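PDB 3ZTV: NAD nucleotidase from Haemophilus influenzae, which degrades NAD to adenosine and nicotinamide riboside in the periplasm, combining NAD pyrophosphatase and 5'-nucleotidase activities and acting most strongly on 5'-AMP. Local coordinates for residues Y396-V402 with E491-K495; I195-I199 with D218-V223; E179-Q184 with E211-N217. All blocks are in the same frame, centred on the assembly; numbering follows the deposited sequence.

Contact 1 of 3, residues Y396-V402 with E491-K495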
ATOM      1  N   TYR A 396      24.654 -17.678  -7.933  1.00 10.87           N
ATOM      2  CA  TYR A 396      24.786 -16.314  -7.430  1.00 11.15           C
ATOM      3  C   TYR A 396      24.312 -15.309  -8.474  1.00 13.05           C
ATOM      4  O   TYR A 396      23.718 -14.280  -8.144  1.00 13.32           O
ATOM      5  CB  TYR A 396      26.247 -16.074  -7.056  1.00 12.46           C
ATOM      6  CG  TYR A 396      26.588 -14.697  -6.532  1.00 12.60           C
ATOM      7  CD1 TYR A 396      26.457 -14.387  -5.183  1.00 12.64           C
ATOM      8  CD2 TYR A 396      27.079 -13.721  -7.382  1.00 17.04           C
ATOM      9  CE1 TYR A 396      26.793 -13.128  -4.700  1.00 13.32           C
ATOM     10  CE2 TYR A 396      27.419 -12.470  -6.913  1.00 18.64           C
ATOM     11  CZ  TYR A 396      27.278 -12.183  -5.573  1.00 15.52           C
ATOM     12  OH  TYR A 396      27.619 -10.927  -5.118  1.00 17.74           O
ATOM     13  N   ASN A 397      24.545 -15.627  -9.740  1.00 12.57           N
ATOM     14  CA  ASN A 397      24.171 -14.762 -10.851  1.00 14.85           C
ATOM     15  C   ASN A 397      22.661 -14.636 -11.093  1.00 14.93           C
ATOM     16  O   ASN A 397      22.221 -13.708 -11.762  1.00 17.27           O
ATOM     17  CB  ASN A 397      24.863 -15.250 -12.126  1.00 15.80           C
ATOM     18  CG  ASN A 397      24.454 -14.465 -13.356  1.00 22.27           C
ATOM     19  OD1 ASN A 397      24.857 -13.315 -13.532  1.00 22.00           O
ATOM     20  ND2 ASN A 397      23.665 -15.091 -14.227  1.00 22.37           N
ATOM     21  N   GLU A 398      21.870 -15.554 -10.547  1.00 15.51           N
ATOM     22  CA  GLU A 398      20.427 -15.562 -10.804  1.00 14.80           C
ATOM     23  C   GLU A 398      19.666 -14.371 -10.225  1.00 15.57           C
ATOM     24  O   GLU A 398      18.839 -13.770 -10.914  1.00 18.76           O
ATOM     25  CB  GLU A 398      19.790 -16.852 -10.285  1.00 13.92           C
ATOM     26  CG  GLU A 398      20.014 -18.070 -11.166  1.00 13.34           C
ATOM     27  CD  GLU A 398      19.111 -18.099 -12.386  1.00 15.10           C
ATOM     28  OE1 GLU A 398      18.453 -17.082 -12.690  1.00 15.39           O
ATOM     29  OE2 GLU A 398      19.055 -19.160 -13.041  1.00 14.10           O
ATOM     30  N   LEU A 399      19.936 -14.045  -8.962  1.00 13.22           N
ATOM     31  CA  LEU A 399      19.139 -13.069  -8.217  1.00 14.29           C
ATOM     32  C   LEU A 399      19.966 -11.856  -7.819  1.00 14.13           C
ATOM     33  O   LEU A 399      20.982 -11.988  -7.143  1.00 14.47           O
ATOM     34  CB  LEU A 399      18.559 -13.706  -6.953  1.00 13.51           C
ATOM     35  CG  LEU A 399      17.728 -14.980  -7.128  1.00 17.25           C
ATOM     36  CD1 LEU A 399      17.230 -15.484  -5.786  1.00 19.20           C
ATOM     37  CD2 LEU A 399      16.561 -14.736  -8.069  1.00 17.14           C
ATOM     38  N   LYS A 400      19.518 -10.671  -8.211  1.00 15.24           N
ATOM     39  CA  LYS A 400      20.251  -9.451  -7.862  1.00 15.90           C
ATOM     40  C   LYS A 400      20.315  -9.224  -6.350  1.00 16.58           C
ATOM     41  O   LYS A 400      21.190  -8.512  -5.855  1.00 19.14           O
ATOM     42  CB  LYS A 400      19.642  -8.229  -8.556  1.00 16.29           C
ATOM     43  CG  LYS A 400      18.172  -7.981  -8.241  1.00 16.03           C
ATOM     44  CD  LYS A 400      17.649  -6.778  -9.019  1.00 17.63           C
ATOM     45  CE  LYS A 400      16.136  -6.665  -8.928  1.00 17.22           C
ATOM     46  NZ  LYS A 400      15.448  -7.816  -9.592  1.00 13.00           N
ATOM     47  N   THR A 401      19.396  -9.853  -5.627  1.00 15.77           N
ATOM     48  CA  THR A 401      19.245  -9.665  -4.192  1.00 16.97           C
ATOM     49  C   THR A 401      20.158 -10.554  -3.345  1.00 14.39           C
ATOM     50  O   THR A 401      20.405 -10.267  -2.179  1.00 14.45           O
ATOM     51  CB  THR A 401      17.798  -9.964  -3.780  1.00 14.84           C
ATOM     52  OG1 THR A 401      17.420 -11.244  -4.308  1.00 16.49           O
ATOM     53  CG2 THR A 401      16.855  -8.895  -4.327  1.00 17.55           C
ATOM     54  N   VAL A 402      20.645 -11.644  -3.923  1.00 13.06           N
ATOM     55  CA  VAL A 402      21.380 -12.641  -3.149  1.00 11.68           C
ATOM     56  C   VAL A 402      22.784 -12.186  -2.737  1.00 11.65           C
ATOM     57  O   VAL A 402      23.540 -11.656  -3.551  1.00 12.85           O
ATOM     58  CB  VAL A 402      21.436 -13.991  -3.904  1.00 12.05           C
ATOM     59  CG1 VAL A 402      22.421 -14.948  -3.249  1.00 17.21           C
ATOM     60  CG2 VAL A 402      20.047 -14.609  -3.964  1.00 16.67           C
ATOM     61  N   GLU A 491      34.518 -14.471   4.949  1.00 11.28           N
ATOM     62  CA  GLU A 491      34.276 -13.176   4.335  1.00 12.45           C
ATOM     63  C   GLU A 491      33.111 -13.256   3.362  1.00 12.83           C
ATOM     64  O   GLU A 491      32.881 -14.292   2.724  1.00 11.07           O
ATOM     65  CB  GLU A 491      35.515 -12.694   3.584  1.00 13.27           C
ATOM     66  CG  GLU A 491      36.759 -12.527   4.439  1.00 14.92           C
ATOM     67  CD  GLU A 491      38.000 -12.408   3.586  1.00 16.44           C
ATOM     68  OE1 GLU A 491      38.339 -11.270   3.200  1.00 16.73           O
ATOM     69  OE2 GLU A 491      38.614 -13.452   3.281  1.00 17.36           O
ATOM     70  N   VAL A 492      32.388 -12.147   3.252  1.00 12.63           N
ATOM     71  CA  VAL A 492      31.307 -12.010   2.284  1.00 13.34           C
ATOM     72  C   VAL A 492      31.559 -10.794   1.392  1.00 13.35           C
ATOM     73  O   VAL A 492      31.973  -9.733   1.871  1.00 14.32           O
ATOM     74  CB  VAL A 492      29.949 -11.875   2.988  1.00 14.02           C
ATOM     75  CG1 VAL A 492      28.839 -11.580   1.980  1.00 15.36           C
ATOM     76  CG2 VAL A 492      29.643 -13.134   3.789  1.00 13.74           C
ATOM     77  N   LEU A 493      31.328 -10.955   0.094  1.00 13.08           N
ATOM     78  CA  LEU A 493      31.523  -9.887  -0.878  1.00 15.54           C
ATOM     79  C   LEU A 493      30.440  -8.816  -0.752  1.00 16.95           C
ATOM     80  O   LEU A 493      29.244  -9.106  -0.852  1.00 16.81           O
ATOM     81  CB  LEU A 493      31.531 -10.470  -2.294  1.00 15.40           C
ATOM     82  CG  LEU A 493      31.790  -9.529  -3.472  1.00 18.37           C
ATOM     83  CD1 LEU A 493      33.071  -8.733  -3.263  1.00 20.99           C
ATOM     84  CD2 LEU A 493      31.847 -10.308  -4.779  1.00 22.45           C
ATOM     85  N   ASN A 494      30.860  -7.577  -0.510  1.00 19.90           N
ATOM     86  CA  ASN A 494      29.928  -6.457  -0.498  1.00 23.91           C
ATOM     87  C   ASN A 494      29.425  -6.202  -1.912  1.00 25.66           C
ATOM     88  O   ASN A 494      30.192  -5.817  -2.791  1.00 24.43           O
ATOM     89  CB  ASN A 494      30.593  -5.202   0.073  1.00 22.21           C
ATOM     90  CG  ASN A 494      29.616  -4.053   0.260  1.00 26.92           C
ATOM     91  OD1 ASN A 494      28.790  -3.774  -0.609  1.00 27.08           O
ATOM     92  ND2 ASN A 494      29.703  -3.385   1.406  1.00 25.86           N
ATOM     93  N   LYS A 495      28.134  -6.428  -2.129  1.00 24.63           N
ATOM     94  CA  LYS A 495      27.572  -6.379  -3.473  1.00 26.87           C
ATOM     95  C   LYS A 495      27.483  -4.954  -4.018  1.00 28.46           C
ATOM     96  O   LYS A 495      28.006  -4.660  -5.095  1.00 30.69           O
ATOM     97  CB  LYS A 495      26.200  -7.055  -3.504  1.00 27.14           C
ATOM     98  CG  LYS A 495      25.871  -7.689  -4.838  1.00 26.90           C
ATOM     99  CD  LYS A 495      24.806  -8.760  -4.694  1.00 25.12           C
ATOM    100  CE  LYS A 495      24.610  -9.493  -6.007  1.00 23.97           C
ATOM    101  NZ  LYS A 495      23.477 -10.451  -5.948  1.00 19.27           N
TER
HETATM  102  O   HOH W   1      27.554 -10.514  -2.489  1.00 13.90           O
HETATM  103  O   HOH W   2      23.682 -11.482  -8.458  1.00 21.19           O

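Contact 2 of 3, residues I195-I199 with D218-V223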
ATOM      1  N   ILE A 195     -22.426  -5.144 -11.662  1.00 11.50           N
ATOM      2  CA  ILE A 195     -21.709  -6.418 -11.654  1.00 10.82           C
ATOM      3  C   ILE A 195     -21.618  -6.946 -10.236  1.00 10.35           C
ATOM      4  O   ILE A 195     -21.128  -6.262  -9.338  1.00 12.81           O
ATOM      5  CB  ILE A 195     -20.304  -6.252 -12.231  1.00 10.93           C
ATOM      6  CG1 ILE A 195     -20.411  -5.840 -13.694  1.00 13.26           C
ATOM      7  CG2 ILE A 195     -19.501  -7.537 -12.061  1.00 12.89           C
ATOM      8  CD1 ILE A 195     -19.108  -5.458 -14.329  1.00 14.94           C
ATOM      9  N   ASN A 196     -22.105  -8.166 -10.028  1.00  9.22           N
ATOM     10  CA  ASN A 196     -22.040  -8.786  -8.713  1.00  8.39           C
ATOM     11  C   ASN A 196     -21.413 -10.178  -8.766  1.00  7.78           C
ATOM     12  O   ASN A 196     -21.507 -10.937  -7.808  1.00  8.20           O
ATOM     13  CB  ASN A 196     -23.429  -8.825  -8.050  1.00 10.42           C
ATOM     14  CG  ASN A 196     -24.449  -9.620  -8.853  1.00 11.38           C
ATOM     15  OD1 ASN A 196     -24.105 -10.520  -9.620  1.00 11.87           O
ATOM     16  ND2 ASN A 196     -25.727  -9.294  -8.669  1.00 13.72           N
ATOM     17  N   LYS A 197     -20.753 -10.480  -9.883  1.00  6.89           N
ATOM     18  CA  LYS A 197     -20.059 -11.744 -10.076  1.00  6.86           C
ATOM     19  C   LYS A 197     -18.661 -11.396 -10.570  1.00  5.93           C
ATOM     20  O   LYS A 197     -18.494 -10.838 -11.666  1.00  7.31           O
ATOM     21  CB  LYS A 197     -20.806 -12.597 -11.094  1.00  7.96           C
ATOM     22  CG  LYS A 197     -22.187 -13.013 -10.605  1.00  9.27           C
ATOM     23  CD  LYS A 197     -22.966 -13.737 -11.692  1.00 10.61           C
ATOM     24  CE  LYS A 197     -23.573 -12.778 -12.692  1.00 11.64           C
ATOM     25  NZ  LYS A 197     -24.682 -12.005 -12.065  1.00 11.95           N
ATOM     26  N   ILE A 198     -17.660 -11.712  -9.745  1.00  5.70           N
ATOM     27  CA  ILE A 198     -16.283 -11.291 -10.005  1.00  6.35           C
ATOM     28  C   ILE A 198     -15.306 -12.435  -9.743  1.00  6.24           C
ATOM     29  O   ILE A 198     -15.320 -13.057  -8.665  1.00  6.80           O
ATOM     30  CB  ILE A 198     -15.902 -10.052  -9.161  1.00  7.06           C
ATOM     31  CG1 ILE A 198     -16.865  -8.896  -9.474  1.00  7.86           C
ATOM     32  CG2 ILE A 198     -14.465  -9.635  -9.432  1.00  8.51           C
ATOM     33  CD1 ILE A 198     -16.566  -7.585  -8.738  1.00  9.85           C
ATOM     34  N   ILE A 199     -14.472 -12.699 -10.750  1.00  5.60           N
ATOM     35  CA  ILE A 199     -13.438 -13.720 -10.693  1.00  7.17           C
ATOM     36  C   ILE A 199     -12.085 -13.023 -10.656  1.00  6.87           C
ATOM     37  O   ILE A 199     -11.841 -12.093 -11.432  1.00  6.70           O
ATOM     38  CB  ILE A 199     -13.452 -14.594 -11.967  1.00  6.60           C
ATOM     39  CG1 ILE A 199     -14.851 -15.147 -12.244  1.00 10.84           C
ATOM     40  CG2 ILE A 199     -12.393 -15.705 -11.886  1.00  7.08           C
ATOM     41  CD1 ILE A 199     -15.386 -16.010 -11.162  1.00 12.17           C
ATOM     42  N   ASP A 218     -16.493  -8.608  -2.354  1.00  6.89           N
ATOM     43  CA  ASP A 218     -17.036  -8.547  -3.708  1.00  6.78           C
ATOM     44  C   ASP A 218     -16.329  -9.440  -4.735  1.00  6.10           C
ATOM     45  O   ASP A 218     -16.634  -9.376  -5.927  1.00  7.74           O
ATOM     46  CB  ASP A 218     -17.120  -7.091  -4.188  1.00 10.01           C
ATOM     47  CG  ASP A 218     -17.940  -6.220  -3.253  1.00 16.31           C
ATOM     48  OD1 ASP A 218     -19.063  -6.624  -2.887  1.00 20.31           O
ATOM     49  OD2 ASP A 218     -17.437  -5.149  -2.872  1.00 22.18           O
ATOM     50  N   ILE A 219     -15.414 -10.282  -4.261  1.00  5.49           N
ATOM     51  CA  ILE A 219     -14.732 -11.241  -5.148  1.00  5.97           C
ATOM     52  C   ILE A 219     -15.189 -12.664  -4.811  1.00  5.61           C
ATOM     53  O   ILE A 219     -15.109 -13.091  -3.657  1.00  6.83           O
ATOM     54  CB  ILE A 219     -13.191 -11.110  -5.050  1.00  5.50           C
ATOM     55  CG1 ILE A 219     -12.754  -9.690  -5.439  1.00  6.07           C
ATOM     56  CG2 ILE A 219     -12.485 -12.181  -5.896  1.00  5.76           C
ATOM     57  CD1 ILE A 219     -11.250  -9.468  -5.326  1.00  6.77           C
ATOM     58  N   ASP A 220     -15.679 -13.374  -5.821  1.00  5.19           N
ATOM     59  CA  ASP A 220     -16.329 -14.672  -5.621  1.00  5.10           C
ATOM     60  C   ASP A 220     -15.425 -15.896  -5.734  1.00  4.81           C
ATOM     61  O   ASP A 220     -15.572 -16.851  -4.963  1.00  5.06           O
ATOM     62  CB  ASP A 220     -17.492 -14.796  -6.600  1.00  6.04           C
ATOM     63  CG  ASP A 220     -18.530 -13.705  -6.385  1.00  6.77           C
ATOM     64  OD1 ASP A 220     -19.107 -13.639  -5.285  1.00  6.80           O
ATOM     65  OD2 ASP A 220     -18.788 -12.877  -7.286  1.00  6.71           O
ATOM     66  N   VAL A 221     -14.507 -15.873  -6.699  1.00  5.32           N
ATOM     67  CA  VAL A 221     -13.611 -17.011  -6.953  1.00  5.53           C
ATOM     68  C   VAL A 221     -12.210 -16.473  -7.229  1.00  4.50           C
ATOM     69  O   VAL A 221     -12.048 -15.517  -8.007  1.00  6.18           O
ATOM     70  CB  VAL A 221     -14.082 -17.884  -8.158  1.00  6.28           C
ATOM     71  CG1 VAL A 221     -13.184 -19.108  -8.348  1.00  8.36           C
ATOM     72  CG2 VAL A 221     -15.525 -18.343  -7.953  1.00  6.79           C
ATOM     73  N   ILE A 222     -11.210 -17.069  -6.588  1.00  4.23           N
ATOM     74  CA  ILE A 222      -9.817 -16.690  -6.842  1.00  4.56           C
ATOM     75  C   ILE A 222      -9.036 -17.887  -7.389  1.00  4.77           C
ATOM     76  O   ILE A 222      -8.683 -18.826  -6.658  1.00  4.99           O
ATOM     77  CB  ILE A 222      -9.125 -16.125  -5.583  1.00  4.53           C
ATOM     78  CG1 ILE A 222      -9.981 -15.028  -4.925  1.00  5.18           C
ATOM     79  CG2 ILE A 222      -7.724 -15.628  -5.931  1.00  5.19           C
ATOM     80  CD1 ILE A 222      -9.424 -14.487  -3.621  1.00  6.21           C
ATOM     81  N   VAL A 223      -8.760 -17.835  -8.685  1.00  4.22           N
ATOM     82  CA  VAL A 223      -8.065 -18.883  -9.423  1.00  4.55           C
ATOM     83  C   VAL A 223      -6.581 -18.573  -9.303  1.00  4.20           C
ATOM     84  O   VAL A 223      -6.137 -17.492  -9.712  1.00  5.44           O
ATOM     85  CB  VAL A 223      -8.510 -18.882 -10.908  1.00  4.02           C
ATOM     86  CG1 VAL A 223      -7.813 -19.999 -11.702  1.00  6.34           C
ATOM     87  CG2 VAL A 223     -10.041 -18.995 -11.012  1.00  6.76           C
TER
HETATM   88  O   HOH W   3     -19.401  -9.670  -6.232  1.00 10.03           O

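Contact 3 of 3, residues E179-Q184 with E211-N217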
ATOM      1  N   GLU A 179      -1.158  -6.085  -3.906  1.00  4.97           N
ATOM      2  CA  GLU A 179      -2.145  -7.096  -4.287  1.00  5.06           C
ATOM      3  C   GLU A 179      -3.516  -6.879  -3.635  1.00  5.15           C
ATOM      4  O   GLU A 179      -4.535  -6.872  -4.323  1.00  5.74           O
ATOM      5  CB  GLU A 179      -1.643  -8.512  -3.945  1.00  5.23           C
ATOM      6  CG  GLU A 179      -0.332  -8.953  -4.641  1.00  5.91           C
ATOM      7  CD  GLU A 179       0.927  -8.704  -3.807  1.00  6.49           C
ATOM      8  OE1 GLU A 179       0.916  -7.780  -2.943  1.00  7.58           O
ATOM      9  OE2 GLU A 179       1.934  -9.437  -4.018  1.00  6.65           O
ATOM     10  N   ILE A 180      -3.544  -6.739  -2.307  1.00  5.23           N
ATOM     11  CA  ILE A 180      -4.810  -6.551  -1.590  1.00  6.12           C
ATOM     12  C   ILE A 180      -5.505  -5.254  -2.004  1.00  6.78           C
ATOM     13  O   ILE A 180      -6.700  -5.259  -2.327  1.00  5.65           O
ATOM     14  CB  ILE A 180      -4.597  -6.590  -0.057  1.00  7.17           C
ATOM     15  CG1 ILE A 180      -4.212  -8.012   0.368  1.00  9.45           C
ATOM     16  CG2 ILE A 180      -5.838  -6.091   0.690  1.00  8.90           C
ATOM     17  CD1 ILE A 180      -3.772  -8.143   1.809  1.00 13.33           C
ATOM     18  N   ALA A 181      -4.778  -4.140  -2.008  1.00  5.94           N
ATOM     19  CA  ALA A 181      -5.405  -2.877  -2.386  1.00  5.98           C
ATOM     20  C   ALA A 181      -5.947  -2.925  -3.806  1.00  5.20           C
ATOM     21  O   ALA A 181      -7.060  -2.490  -4.082  1.00  6.05           O
ATOM     22  CB  ALA A 181      -4.446  -1.705  -2.219  1.00  8.40           C
ATOM     23  N   THR A 182      -5.160  -3.454  -4.732  1.00  4.67           N
ATOM     24  CA  THR A 182      -5.620  -3.506  -6.114  1.00  5.61           C
ATOM     25  C   THR A 182      -6.883  -4.353  -6.247  1.00  5.26           C
ATOM     26  O   THR A 182      -7.829  -3.971  -6.942  1.00  5.06           O
ATOM     27  CB  THR A 182      -4.522  -4.014  -7.086  1.00  4.73           C
ATOM     28  OG1 THR A 182      -3.389  -3.131  -7.034  1.00  6.09           O
ATOM     29  CG2 THR A 182      -5.070  -4.108  -8.514  1.00  5.28           C
ATOM     30  N   ALA A 183      -6.876  -5.525  -5.620  1.00  4.94           N
ATOM     31  CA  ALA A 183      -8.052  -6.393  -5.662  1.00  4.30           C
ATOM     32  C   ALA A 183      -9.303  -5.677  -5.153  1.00  3.75           C
ATOM     33  O   ALA A 183     -10.351  -5.719  -5.796  1.00  4.89           O
ATOM     34  CB  ALA A 183      -7.806  -7.692  -4.891  1.00  6.06           C
ATOM     35  N   GLN A 184      -9.199  -4.986  -4.030  1.00  5.21           N
ATOM     36  CA  GLN A 184     -10.392  -4.334  -3.485  1.00  4.42           C
ATOM     37  C   GLN A 184     -10.837  -3.150  -4.311  1.00  5.17           C
ATOM     38  O   GLN A 184     -12.027  -2.979  -4.557  1.00  5.80           O
ATOM     39  CB  GLN A 184     -10.202  -3.882  -2.040  1.00  5.71           C
ATOM     40  CG  GLN A 184     -11.476  -3.282  -1.406  1.00  5.89           C
ATOM     41  CD  GLN A 184     -12.634  -4.281  -1.355  1.00  6.20           C
ATOM     42  OE1 GLN A 184     -13.365  -4.470  -2.334  1.00  9.60           O
ATOM     43  NE2 GLN A 184     -12.790  -4.930  -0.221  1.00  5.00           N
ATOM     44  N   GLU A 211      -5.488 -14.632   2.009  1.00  7.15           N
ATOM     45  CA  GLU A 211      -5.638 -13.355   2.691  1.00  6.88           C
ATOM     46  C   GLU A 211      -6.660 -12.451   1.985  1.00  5.62           C
ATOM     47  O   GLU A 211      -7.516 -11.835   2.635  1.00  7.13           O
ATOM     48  CB  GLU A 211      -4.283 -12.649   2.807  1.00  9.05           C
ATOM     49  CG  GLU A 211      -4.270 -11.439   3.724  1.00 12.19           C
ATOM     50  CD  GLU A 211      -2.921 -10.743   3.775  1.00 14.08           C
ATOM     51  OE1 GLU A 211      -2.048 -11.046   2.934  1.00 14.10           O
ATOM     52  OE2 GLU A 211      -2.738  -9.879   4.659  1.00 20.47           O
ATOM     53  N   ILE A 212      -6.574 -12.356   0.660  1.00  6.16           N
ATOM     54  CA  ILE A 212      -7.530 -11.569  -0.100  1.00  5.63           C
ATOM     55  C   ILE A 212      -8.965 -12.060   0.137  1.00  5.04           C
ATOM     56  O   ILE A 212      -9.886 -11.250   0.363  1.00  6.41           O
ATOM     57  CB  ILE A 212      -7.173 -11.572  -1.609  1.00  5.26           C
ATOM     58  CG1 ILE A 212      -5.878 -10.789  -1.854  1.00  5.63           C
ATOM     59  CG2 ILE A 212      -8.308 -11.013  -2.445  1.00  6.05           C
ATOM     60  CD1 ILE A 212      -5.319 -10.916  -3.277  1.00  7.03           C
ATOM     61  N   ALA A 213      -9.153 -13.380   0.109  1.00  5.07           N
ATOM     62  CA  ALA A 213     -10.480 -13.956   0.325  1.00  5.25           C
ATOM     63  C   ALA A 213     -11.084 -13.506   1.654  1.00  6.25           C
ATOM     64  O   ALA A 213     -12.286 -13.267   1.747  1.00  7.85           O
ATOM     65  CB  ALA A 213     -10.421 -15.470   0.260  1.00  6.56           C
ATOM     66  N   GLN A 214     -10.240 -13.359   2.674  1.00  5.37           N
ATOM     67  CA  GLN A 214     -10.723 -13.038   4.020  1.00  6.89           C
ATOM     68  C   GLN A 214     -10.776 -11.547   4.319  1.00  7.15           C
ATOM     69  O   GLN A 214     -11.448 -11.131   5.270  1.00  8.22           O
ATOM     70  CB  GLN A 214      -9.869 -13.749   5.062  1.00  8.75           C
ATOM     71  CG  GLN A 214      -9.989 -15.261   4.996  1.00  9.77           C
ATOM     72  CD  GLN A 214      -9.032 -15.952   5.935  1.00 14.34           C
ATOM     73  OE1 GLN A 214      -7.855 -16.118   5.621  1.00 17.84           O
ATOM     74  NE2 GLN A 214      -9.527 -16.356   7.098  1.00 14.73           N
ATOM     75  N   LYS A 215     -10.089 -10.744   3.511  1.00  6.52           N
ATOM     76  CA  LYS A 215      -9.944  -9.313   3.790  1.00  6.62           C
ATOM     77  C   LYS A 215     -10.591  -8.395   2.768  1.00  6.03           C
ATOM     78  O   LYS A 215     -10.718  -7.197   3.006  1.00  8.10           O
ATOM     79  CB  LYS A 215      -8.466  -8.940   3.935  1.00  9.59           C
ATOM     80  CG  LYS A 215      -7.799  -9.538   5.156  1.00 11.83           C
ATOM     81  CD  LYS A 215      -6.385  -9.020   5.353  1.00 16.40           C
ATOM     82  CE  LYS A 215      -5.786  -9.558   6.646  1.00 18.72           C
ATOM     83  NZ  LYS A 215      -4.370  -9.128   6.831  1.00 23.46           N
ATOM     84  N   VAL A 216     -10.990  -8.940   1.625  1.00  6.78           N
ATOM     85  CA  VAL A 216     -11.488  -8.142   0.514  1.00  5.77           C
ATOM     86  C   VAL A 216     -12.904  -8.590   0.157  1.00  5.94           C
ATOM     87  O   VAL A 216     -13.177  -9.790   0.096  1.00  6.27           O
ATOM     88  CB  VAL A 216     -10.554  -8.286  -0.722  1.00  6.36           C
ATOM     89  CG1 VAL A 216     -11.157  -7.647  -1.960  1.00  6.00           C
ATOM     90  CG2 VAL A 216      -9.167  -7.708  -0.425  1.00  7.54           C
ATOM     91  N   ASN A 217     -13.789  -7.621  -0.067  1.00  5.95           N
ATOM     92  CA  ASN A 217     -15.171  -7.904  -0.452  1.00  6.64           C
ATOM     93  C   ASN A 217     -15.397  -7.962  -1.964  1.00  5.96           C
ATOM     94  O   ASN A 217     -14.601  -7.442  -2.757  1.00  7.36           O
ATOM     95  CB  ASN A 217     -16.127  -6.859   0.156  1.00  5.99           C
ATOM     96  CG  ASN A 217     -16.111  -6.859   1.669  1.00  7.99           C
ATOM     97  OD1 ASN A 217     -16.004  -5.801   2.312  1.00 11.26           O
ATOM     98  ND2 ASN A 217     -16.204  -8.038   2.247  1.00  6.32           N
TER

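Contact 1 of 3, residues Y396-V402 with E491-K495
A lysine-to-carbonyl contact backed by a cation-pi interaction joins K495, just beyond strand 487-493, to Y396 and the turn that follows helix 386-396 in the C-terminal nucleotidase domain. The K495 chain runs extended beyond CG and passes the phenol end of Y396, with CE 3.4 Å from Y396 OH. Its ammonium then lies over one face of the ring, NZ standing 4.6 Å from the Y396 centroid and 24° off the ring normal. With chi1 of 179° setting CG anti to the backbone N, the Y396 ring reaches out toward K495 from the opposite direction and presents that face to NZ.

From this position NZ also reaches the type I turn L399-V402. The short bond runs from K495 NZ to V402 O at 2.7 Å, made on a lone pair in the carbonyl plane; a weak one goes to K400 O. A water accepts from K495 NZ and donates to both Y396 O and L399 O, linking the last turn of the helix to the beta turn. The ammonium is thus probably stabilised by backbone oxygens, a water and a pi face, with no carboxylate taking part across the contact. A second water, in the plane of the phenol at its edge, bridges Y396 OH and L493 O at 2.7 Å from each.

Around this contact, L399 packs on strands 435-442 and 539-544, V402 on strand 508-514 and Y396 on strand 404-408, while L493 pairs through its backbone with G471.

Contact 2 of 3, residues I195-I199 with D218-V223
The parallel strands 198-203 and 221-224 of a beta-alpha-beta unit come together here at their N-terminal ends, in the six-stranded sheet of the metallophosphoesterase domain. I199 and V221 form a parallel bridge, and just before it D220 grips I198 at both ends of the residue. D220 N donates to I198 O at 2.9 Å, while I198 N donates to D220 OD2, also at 2.9 Å, with an N-H...O angle of 160°. The carboxylate oxygen uses its anti lone pair, and chi1 of -60° swings CG beside the aspartate's own backbone N, so that the side chain takes up the I198 amide just ahead of the I199-V221 bridge.

Ahead of this pair a water donates to D218 O and, weakly, to N196 O. I198 lies against the D218 carbonyl, CD1 being 3.3 Å from D218 O. On the face carrying I199 and V221 the two side chains point the same way, with I199 CD1 3.8 Å from V221 CB; I199 CG2 meets V223 CG2 obliquely at 4.1 Å.

I219 and I222 pack on helices 179-191 and 206-215 respectively. Two neighbouring parallel strands joined by a helix make the classical beta-alpha-beta crossover, here part of the calcineurin-like phosphoesterase fold that carries the two zinc ions.

Contact 3 of 3, residues E179-Q184 with E211-N217
I180 and I212 meet where helices 179-191 and 206-215 pack together on the six-stranded sheet that holds strands 198-203 and 221-224, with short-segment axes 10.2 Å apart and crossing at -51°; the second helix belongs to the beta-alpha-beta unit of those two strands. Apolar packing makes up most of the contact. The I180 and I212 side chains run antiparallel alongside each other, CG1 to CG1 at 3.9 Å, and I180 CG2 meets V216 CG2, also at 3.9 Å. The small A183 points toward the partner helix, and its CB touches I212 CG2 at 4.2 Å. V216, the first residue to leave helical geometry, extends this apolar surface beyond the end of its helix and lies along the Q184 side chain.

Among the charged groups, E211 and K215, one turn apart, form a salt bridge within their own helix, while the other carboxylate oxygen of E211 pairs with K208. Nearby, Y177 of the second subunit packs on A181 and Q184, so the first helix also faces the dimer partner. E211, extended with CG anti to its backbone N (chi1 -169°), lays its carboxylate against I180, which comes in roughly perpendicular and brings I180 CD1 to 3.4 Å from E211 CD.

How the contacts relate
Contacts 2 and 3 are neighbours in the phosphoesterase domain, their centres 11 Å apart, and their segments alternate along the chain: 179-184, 195-199, 211-217, 218-223. Contact 2 joins parallel strands within the sheet, and contact 3 joins the helices resting on it; I222 CD1 against I212 CG2, at 3.8 Å, ties the two layers. Contact 1 comes later in the sequence, in the C-terminal domain, with its centre 41 Å from that of contact 2 and 34 Å from that of contact 3, and it touches neither. The three therefore lie in the two halves of the enzyme, one carrying the zinc ions and the other the bound adenosine.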